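Long-range contacts in DUF192 domain-containing protein (Novosphingobium aromaticivorans, PDB 3M7A), which is of unknown function but belongs to the DUF192 (COG1430) family and probably carries a lipoprotein-type signal in its natural form: residues T5-A13 against S31-E39; E56-I64 against V119-A127. All coordinates share one frame; numbering follows the deposited sequence. Where two conformers were deposited one is given.

Contact 1 of 2, residues T5-A13 against S31-E39; sequences TAAEAAAPA and SGRHVFRSE
The short helix 6-9 and the loop after it lie over one face of strand 32-39, where Glu8 and Val35 bring their CA atoms to 6.2 Å and Ala7 and Arg37 to 6.6 Å; no backbone hydrogen bond joins the two segments. Instead, arginines of the strand reach across to segment 5-13. With its chain bent at chi2 and chi3, Arg37 turns the edge of its guanidinium to three carbonyls of the helix end and following loop. Arg37 NH1 donates to both Ala7 O (2.8 Å) and Ala10 O, the latter met from above its carbonyl plane, while Arg37 NH2 donates to Ala11 O at 2.8 Å. With an alanine in place of Arg37, the carbonyls of Ala7, Ala10 and Ala11 would probably lose the guanidinium that ties them together, leaving residues 10-12 less firmly held. Arg33, extended from CG to NE, grips Glu8 side-on: NE meets OE1 at 2.9 Å and NH2 meets OE2 at 2.7 Å, both bonds nearly straight, with the carboxylate and guanidinium planes 34° apart. Between the arginines, Val35 packs CG1 against Glu8 N (3.7 Å) and Ala7 CB, and sets CG2 tip to tip with Thr5 CG2. The N-terminal segment packs on the surface of the sheet; Phe36, on the opposite face of the strand, faces strand 118-123 and helix 126-130, and Glu8 and Arg33 touch Thr26 of the adjoining strand 21-29.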
loop_
_atom_site.group_PDB
_atom_site.type_symbol
_atom_site.label_atom_id
_atom_site.label_comp_id
_atom_site.label_asym_id
_atom_site.label_seq_id
_atom_site.Cartn_x
_atom_site.Cartn_y
_atom_site.Cartn_z
ATOM N N THR A 5 -17.027 3.671 8.155
ATOM C CA THR A 5 -15.677 3.865 8.693
ATOM C C THR A 5 -15.314 5.341 8.491
ATOM O O THR A 5 -15.235 5.839 7.362
ATOM C CB THR A 5 -14.638 2.990 7.960
ATOM O OG1 THR A 5 -15.098 1.634 7.868
ATOM C CG2 THR A 5 -13.301 3.027 8.698
ATOM N N ALA A 6 -15.097 6.049 9.591
ATOM C CA ALA A 6 -14.797 7.488 9.537
ATOM C C ALA A 6 -13.605 7.786 8.605
ATOM O O ALA A 6 -13.653 8.723 7.812
ATOM C CB ALA A 6 -14.535 8.009 10.946
ATOM N N ALA A 7 -12.590 6.930 8.667
ATOM C CA ALA A 7 -11.394 7.082 7.832
ATOM C C ALA A 7 -11.688 7.010 6.344
ATOM O O ALA A 7 -10.991 7.622 5.539
ATOM C CB ALA A 7 -10.364 6.039 8.194
ATOM N N GLU A 8 -12.710 6.241 5.973
ATOM C CA GLU A 8 -13.070 6.135 4.580
ATOM C C GLU A 8 -13.713 7.420 4.053
ATOM O O GLU A 8 -13.473 7.832 2.902
ATOM C CB GLU A 8 -14.003 4.937 4.321
ATOM C CG GLU A 8 -14.314 4.808 2.834
ATOM C CD GLU A 8 -15.068 3.582 2.432
ATOM O OE1 GLU A 8 -15.174 2.600 3.200
ATOM O OE2 GLU A 8 -15.540 3.610 1.289
ATOM N N ALA A 9 -14.576 8.009 4.884
ATOM C CA ALA A 9 -15.376 9.167 4.517
ATOM C C ALA A 9 -14.623 10.492 4.666
ATOM O O ALA A 9 -14.958 11.466 3.981
ATOM C CB ALA A 9 -16.658 9.217 5.357
ATOM N N ALA A 10 -13.595 10.522 5.510
ATOM C CA ALA A 10 -12.862 11.755 5.762
ATOM C C ALA A 10 -12.168 12.276 4.505
ATOM O O ALA A 10 -11.603 11.507 3.724
ATOM C CB ALA A 10 -11.865 11.553 6.866
ATOM N N ALA A 11 -12.200 13.598 4.326
ATOM C CA ALA A 11 -11.577 14.267 3.193
ATOM C C ALA A 11 -10.073 13.980 3.121
ATOM O O ALA A 11 -9.433 13.690 4.143
ATOM C CB ALA A 11 -11.789 15.766 3.301
ATOM N N PRO A 12 -9.504 14.075 1.921
ATOM C CA PRO A 12 -8.051 13.977 1.849
ATOM C C PRO A 12 -7.363 15.006 2.757
ATOM O O PRO A 12 -7.905 16.092 3.036
ATOM C CB PRO A 12 -7.755 14.249 0.375
ATOM C CG PRO A 12 -9.005 13.787 -0.326
ATOM C CD PRO A 12 -10.113 14.226 0.580
ATOM N N ALA A 13 -6.167 14.661 3.211
ATOM C CA ALA A 13 -5.373 15.510 4.088
ATOM C C ALA A 13 -3.955 15.554 3.558
ATOM O O ALA A 13 -3.690 15.096 2.454
ATOM C CB ALA A 13 -5.423 14.968 5.513
ATOM N N SER A 31 -12.867 -11.389 3.161
ATOM C CA SER A 31 -12.630 -10.995 4.553
ATOM C C SER A 31 -13.390 -9.760 4.989
ATOM O O SER A 31 -13.431 -9.460 6.190
ATOM C CB SER A 31 -11.131 -10.786 4.802
ATOM O OG SER A 31 -10.668 -9.581 4.206
ATOM N N GLY A 32 -13.992 -9.038 4.049
ATOM C CA GLY A 32 -14.685 -7.817 4.375
ATOM C C GLY A 32 -14.038 -6.608 3.694
ATOM O O GLY A 32 -13.393 -6.751 2.647
ATOM N N ARG A 33 -14.208 -5.447 4.312
ATOM C CA ARG A 33 -13.735 -4.186 3.786
ATOM C C ARG A 33 -12.790 -3.567 4.784
ATOM O O ARG A 33 -13.153 -3.372 5.942
ATOM C CB ARG A 33 -14.903 -3.241 3.461
ATOM C CG ARG A 33 -14.501 -1.875 2.886
ATOM C CD ARG A 33 -15.745 -1.094 2.554
ATOM N NE ARG A 33 -15.567 0.106 1.746
ATOM C CZ ARG A 33 -15.518 0.141 0.418
ATOM N NH1 ARG A 33 -15.490 -0.981 -0.287
ATOM N NH2 ARG A 33 -15.533 1.311 -0.213
ATOM N N HIS A 34 -11.584 -3.246 4.307
ATOM C CA HIS A 34 -10.514 -2.644 5.110
ATOM C C HIS A 34 -10.204 -1.272 4.556
ATOM O O HIS A 34 -10.289 -1.072 3.338
ATOM C CB HIS A 34 -9.252 -3.511 5.052
ATOM C CG HIS A 34 -9.524 -4.938 5.347
ATOM N ND1 HIS A 34 -9.660 -5.422 6.626
ATOM C CD2 HIS A 34 -9.740 -5.982 4.518
ATOM C CE1 HIS A 34 -9.938 -6.712 6.572
ATOM N NE2 HIS A 34 -9.982 -7.084 5.304
ATOM N N VAL A 35 -9.820 -0.352 5.434
ATOM C CA VAL A 35 -9.616 1.040 5.062
ATOM C C VAL A 35 -8.269 1.532 5.591
ATOM O O VAL A 35 -7.965 1.338 6.762
ATOM C CB VAL A 35 -10.737 1.962 5.664
ATOM C CG1 VAL A 35 -10.534 3.401 5.195
ATOM C CG2 VAL A 35 -12.104 1.453 5.279
ATOM N N PHE A 36 -7.471 2.147 4.723
ATOM C CA PHE A 36 -6.161 2.690 5.066
ATOM C C PHE A 36 -6.092 4.148 4.645
ATOM O O PHE A 36 -6.283 4.440 3.474
ATOM C CB PHE A 36 -5.050 1.879 4.408
ATOM C CG PHE A 36 -5.114 0.428 4.744
ATOM C CD1 PHE A 36 -4.570 -0.047 5.921
ATOM C CD2 PHE A 36 -5.767 -0.480 3.918
ATOM C CE1 PHE A 36 -4.637 -1.392 6.261
ATOM C CE2 PHE A 36 -5.863 -1.824 4.247
ATOM C CZ PHE A 36 -5.284 -2.287 5.410
ATOM N N ARG A 37 -5.739 5.038 5.563
ATOM C CA ARG A 37 -5.423 6.415 5.212
ATOM C C ARG A 37 -3.990 6.416 4.667
ATOM O O ARG A 37 -3.047 6.193 5.425
ATOM C CB ARG A 37 -5.510 7.329 6.438
ATOM C CG ARG A 37 -6.829 7.411 7.140
ATOM C CD ARG A 37 -7.837 8.103 6.356
ATOM N NE ARG A 37 -7.480 9.487 6.025
ATOM C CZ ARG A 37 -8.252 10.307 5.318
ATOM N NH1 ARG A 37 -9.431 9.876 4.833
ATOM N NH2 ARG A 37 -7.824 11.547 5.041
ATOM N N SER A 38 -3.858 6.643 3.369
ATOM C CA SER A 38 -2.618 6.357 2.670
ATOM C C SER A 38 -1.986 7.586 2.041
ATOM O O SER A 38 -2.618 8.300 1.293
ATOM C CB SER A 38 -2.908 5.311 1.588
ATOM O OG SER A 38 -3.441 4.138 2.151
ATOM N N GLU A 39 -0.712 7.793 2.326
ATOM C CA GLU A 39 0.075 8.775 1.581
ATOM C C GLU A 39 0.125 8.362 0.114
ATOM O O GLU A 39 0.369 7.178 -0.171
ATOM C CB GLU A 39 1.490 8.807 2.130
ATOM C CG GLU A 39 1.607 9.549 3.462
ATOM C CD GLU A 39 2.970 9.301 4.070
ATOM O OE1 GLU A 39 3.897 10.061 3.721
ATOM O OE2 GLU A 39 3.150 8.297 4.819
#

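Contact 2 of 2, residues E56-I64 against V119-A127; sequences ELGDEEGMI and VLEINGGLA
Asn123 swings its amide toward the 57-59 loop with CG anti to its carbonyl carbon (chi1 -83°), and Asp59, whose CG is likewise anti to the carbonyl carbon, presents OD1 to it. The two groups meet where an antiparallel strand pair of the mixed sheet opens out: strand 61-64 runs against strand 119-123 at 155°, and from Asn123 a type II turn leads into helix 126-130. Asn123 ND2 donates twice, to Leu57 O at 2.9 Å and to the anti lone pair of Asp59 OD1, with carboxylate and amide planes 67° apart. Leu57 O lies in the plane of the amide, while ND2 sits above the plane of the Leu57 carbonyl. Both amide hydrogens are thereby engaged, which fixes the rotation of the amide. Leu57 slides past it in the opposite direction, laying its CB against Asn123 OD1 (3.6 Å), while Leu126 packs its methyls on the Asp59 side chain, CD2 also reaching Asp59 O. Farther along, Met63, a selenomethionine, and Glu121 form a hydrogen-bonded pair through both backbone bonds, and Ile64 with Leu120 forms the next, non-hydrogen-bonded one. Gly62 lies close against the neighbouring strand, its CA 3.1 Å from Glu121 O; a side chain there would clash with that oxygen. Where the strands part, water 1 bridges the backbones: it donates to Glu61 O at 2.8 Å and accepts from Asn123 N at 2.9 Å.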
loop_
_atom_site.group_PDB
_atom_site.type_symbol
_atom_site.label_atom_id
_atom_site.label_comp_id
_atom_site.label_asym_id
_atom_site.label_seq_id
_atom_site.Cartn_x
_atom_site.Cartn_y
_atom_site.Cartn_z
ATOM N N GLU A 56 7.668 4.530 12.268
ATOM C CA GLU A 56 6.347 4.094 12.703
ATOM C C GLU A 56 5.302 4.287 11.618
ATOM O O GLU A 56 5.461 5.068 10.703
ATOM C CB GLU A 56 5.922 4.818 13.982
ATOM C CG GLU A 56 5.611 6.292 13.778
ATOM C CD GLU A 56 5.098 6.972 15.040
ATOM O OE1 GLU A 56 4.210 6.403 15.720
ATOM O OE2 GLU A 56 5.581 8.083 15.340
ATOM N N LEU A 57 4.248 3.497 11.721
ATOM C CA LEU A 57 3.134 3.443 10.780
ATOM C C LEU A 57 1.989 2.762 11.524
ATOM O O LEU A 57 2.170 1.688 12.107
ATOM C CB LEU A 57 3.473 2.615 9.548
ATOM C CG LEU A 57 2.424 2.604 8.418
ATOM C CD1 LEU A 57 2.275 3.954 7.747
ATOM C CD2 LEU A 57 2.773 1.496 7.411
ATOM N N GLY A 58 0.821 3.378 11.502
ATOM C CA GLY A 58 -0.348 2.785 12.139
ATOM C C GLY A 58 -0.995 1.720 11.273
ATOM O O GLY A 58 -0.875 1.757 10.071
ATOM N N ASP A 59 -1.733 0.800 11.897
ATOM C CA ASP A 59 -2.453 -0.236 11.145
ATOM C C ASP A 59 -3.531 0.370 10.270
ATOM O O ASP A 59 -3.990 -0.254 9.323
ATOM C CB ASP A 59 -3.093 -1.258 12.091
ATOM C CG ASP A 59 -2.116 -2.300 12.620
ATOM O OD1 ASP A 59 -0.939 -2.328 12.195
ATOM O OD2 ASP A 59 -2.560 -3.100 13.479
ATOM N N GLU A 60 -3.956 1.585 10.611
ATOM C CA GLU A 60 -4.965 2.360 9.915
ATOM C C GLU A 60 -4.402 3.167 8.750
ATOM O O GLU A 60 -5.142 3.903 8.094
ATOM C CB GLU A 60 -5.648 3.308 10.939
ATOM C CG GLU A 60 -4.901 4.610 11.349
ATOM C CD GLU A 60 -3.792 4.434 12.389
ATOM O OE1 GLU A 60 -3.544 3.330 12.879
ATOM O OE2 GLU A 60 -3.178 5.469 12.741
ATOM N N GLU A 61 -3.081 3.122 8.589
ATOM C CA GLU A 61 -2.344 3.932 7.619
ATOM C C GLU A 61 -1.663 3.053 6.575
ATOM O O GLU A 61 -1.514 1.856 6.742
ATOM C CB GLU A 61 -1.292 4.789 8.350
ATOM C CG GLU A 61 -1.881 5.745 9.369
ATOM C CD GLU A 61 -0.827 6.556 10.085
ATOM O OE1 GLU A 61 0.247 6.013 10.428
ATOM O OE2 GLU A 61 -1.067 7.756 10.306
ATOM N N GLY A 62 -1.234 3.682 5.492
ATOM C CA GLY A 62 -0.462 3.009 4.481
ATOM C C GLY A 62 0.200 4.014 3.568
ATOM O O GLY A 62 0.172 5.216 3.813
HETATM N N MSE A 63 0.801 3.502 2.502
HETATM C CA MSE A 63 1.251 4.345 1.399
HETATM C C MSE A 63 0.753 3.683 0.115
HETATM O O MSE A 63 0.943 2.478 -0.072
HETATM C CB MSE A 63 2.762 4.518 1.353
HETATM C CG MSE A 63 3.248 5.433 0.225
HETATM SE SE MSE A 63 5.094 5.902 0.287
HETATM C CE MSE A 63 4.973 7.335 1.604
ATOM N N ILE A 64 0.124 4.475 -0.745
ATOM C CA ILE A 64 -0.382 4.021 -2.032
ATOM C C ILE A 64 0.490 4.652 -3.132
ATOM O O ILE A 64 0.722 5.863 -3.140
ATOM C CB ILE A 64 -1.911 4.337 -2.190
ATOM C CG1 ILE A 64 -2.486 3.765 -3.499
ATOM C CG2 ILE A 64 -2.211 5.816 -2.103
ATOM C CD1 ILE A 64 -2.739 2.295 -3.472
ATOM N N VAL A 119 0.362 0.078 -5.903
ATOM C CA VAL A 119 0.911 -0.701 -4.825
ATOM C C VAL A 119 0.450 -0.078 -3.520
ATOM O O VAL A 119 0.469 1.131 -3.378
ATOM C CB VAL A 119 2.455 -0.727 -4.865
ATOM C CG1 VAL A 119 3.017 -1.605 -3.750
ATOM C CG2 VAL A 119 2.946 -1.237 -6.246
ATOM N N LEU A 120 0.026 -0.922 -2.576
ATOM C CA LEU A 120 -0.370 -0.474 -1.256
ATOM C C LEU A 120 0.578 -1.129 -0.259
ATOM O O LEU A 120 0.697 -2.366 -0.208
ATOM C CB LEU A 120 -1.815 -0.866 -0.967
ATOM C CG LEU A 120 -2.275 -0.543 0.445
ATOM C CD1 LEU A 120 -2.345 0.983 0.706
ATOM C CD2 LEU A 120 -3.655 -1.162 0.708
ATOM N N GLU A 121 1.268 -0.301 0.517
ATOM C CA GLU A 121 2.106 -0.787 1.618
ATOM C C GLU A 121 1.434 -0.537 2.967
ATOM O O GLU A 121 0.964 0.560 3.226
ATOM C CB GLU A 121 3.482 -0.094 1.618
ATOM C CG GLU A 121 4.330 -0.473 0.421
ATOM C CD GLU A 121 5.682 0.185 0.346
ATOM O OE1 GLU A 121 5.982 1.095 1.118
ATOM O OE2 GLU A 121 6.448 -0.224 -0.550
ATOM N N ILE A 122 1.380 -1.588 3.771
ATOM C CA ILE A 122 0.825 -1.557 5.115
ATOM C C ILE A 122 1.794 -2.304 6.040
ATOM O O ILE A 122 2.762 -2.911 5.604
ATOM C CB ILE A 122 -0.582 -2.188 5.155
ATOM C CG1 ILE A 122 -0.566 -3.687 4.824
ATOM C CG2 ILE A 122 -1.524 -1.399 4.231
ATOM C CD1 ILE A 122 -1.956 -4.338 4.922
ATOM N N ASN A 123 1.535 -2.256 7.333
ATOM C CA ASN A 123 2.429 -2.884 8.284
ATOM C C ASN A 123 2.637 -4.374 8.018
ATOM O O ASN A 123 1.714 -5.107 7.638
ATOM C CB ASN A 123 1.876 -2.713 9.703
ATOM C CG ASN A 123 2.205 -1.396 10.319
ATOM O OD1 ASN A 123 3.330 -0.929 10.221
ATOM N ND2 ASN A 123 1.234 -0.816 11.019
ATOM N N GLY A 124 3.850 -4.817 8.273
ATOM C CA GLY A 124 4.208 -6.189 8.068
ATOM C C GLY A 124 3.292 -7.122 8.813
ATOM O O GLY A 124 3.034 -6.928 10.007
ATOM N N GLY A 125 2.841 -8.163 8.120
ATOM C CA GLY A 125 1.968 -9.182 8.689
ATOM C C GLY A 125 0.499 -8.835 8.723
ATOM O O GLY A 125 -0.341 -9.677 9.040
ATOM N N LEU A 126 0.162 -7.585 8.418
ATOM C CA LEU A 126 -1.195 -7.127 8.564
ATOM C C LEU A 126 -2.131 -7.734 7.529
ATOM O O LEU A 126 -3.303 -7.961 7.812
ATOM C CB LEU A 126 -1.265 -5.566 8.604
ATOM C CG LEU A 126 -2.609 -4.924 8.939
ATOM C CD1 LEU A 126 -3.135 -5.384 10.310
ATOM C CD2 LEU A 126 -2.465 -3.404 8.918
ATOM N N ALA A 127 -1.639 -7.962 6.312
ATOM C CA ALA A 127 -2.528 -8.515 5.276
ATOM C C ALA A 127 -3.100 -9.848 5.738
ATOM O O ALA A 127 -4.302 -10.083 5.603
ATOM C CB ALA A 127 -1.835 -8.651 3.932
HETATM O O HOH W 1 -0.473 -0.344 8.117
#

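In the fold
Contact 2 lies near the centre of the chain and is largely buried, whereas contact 1, its centre about 12 Å away, is a surface contact without a buried residue among those that touch. Both reach the same mixed sheet, since strand 32-41 runs parallel to its neighbour 61-66: Arg37 N and Glu60 O, and Glu39 O and Ile64 N, probably hydrogen-bond between them. Their chemistry follows from position. The outer contact depends on charged arginine side chains reaching a helix and loop, while the inner one is built from backbone pairing, apolar side chains and a single amide. Phe36, on the strand of contact 1, also packs its ring against the backbone O of Asp59 in contact 2.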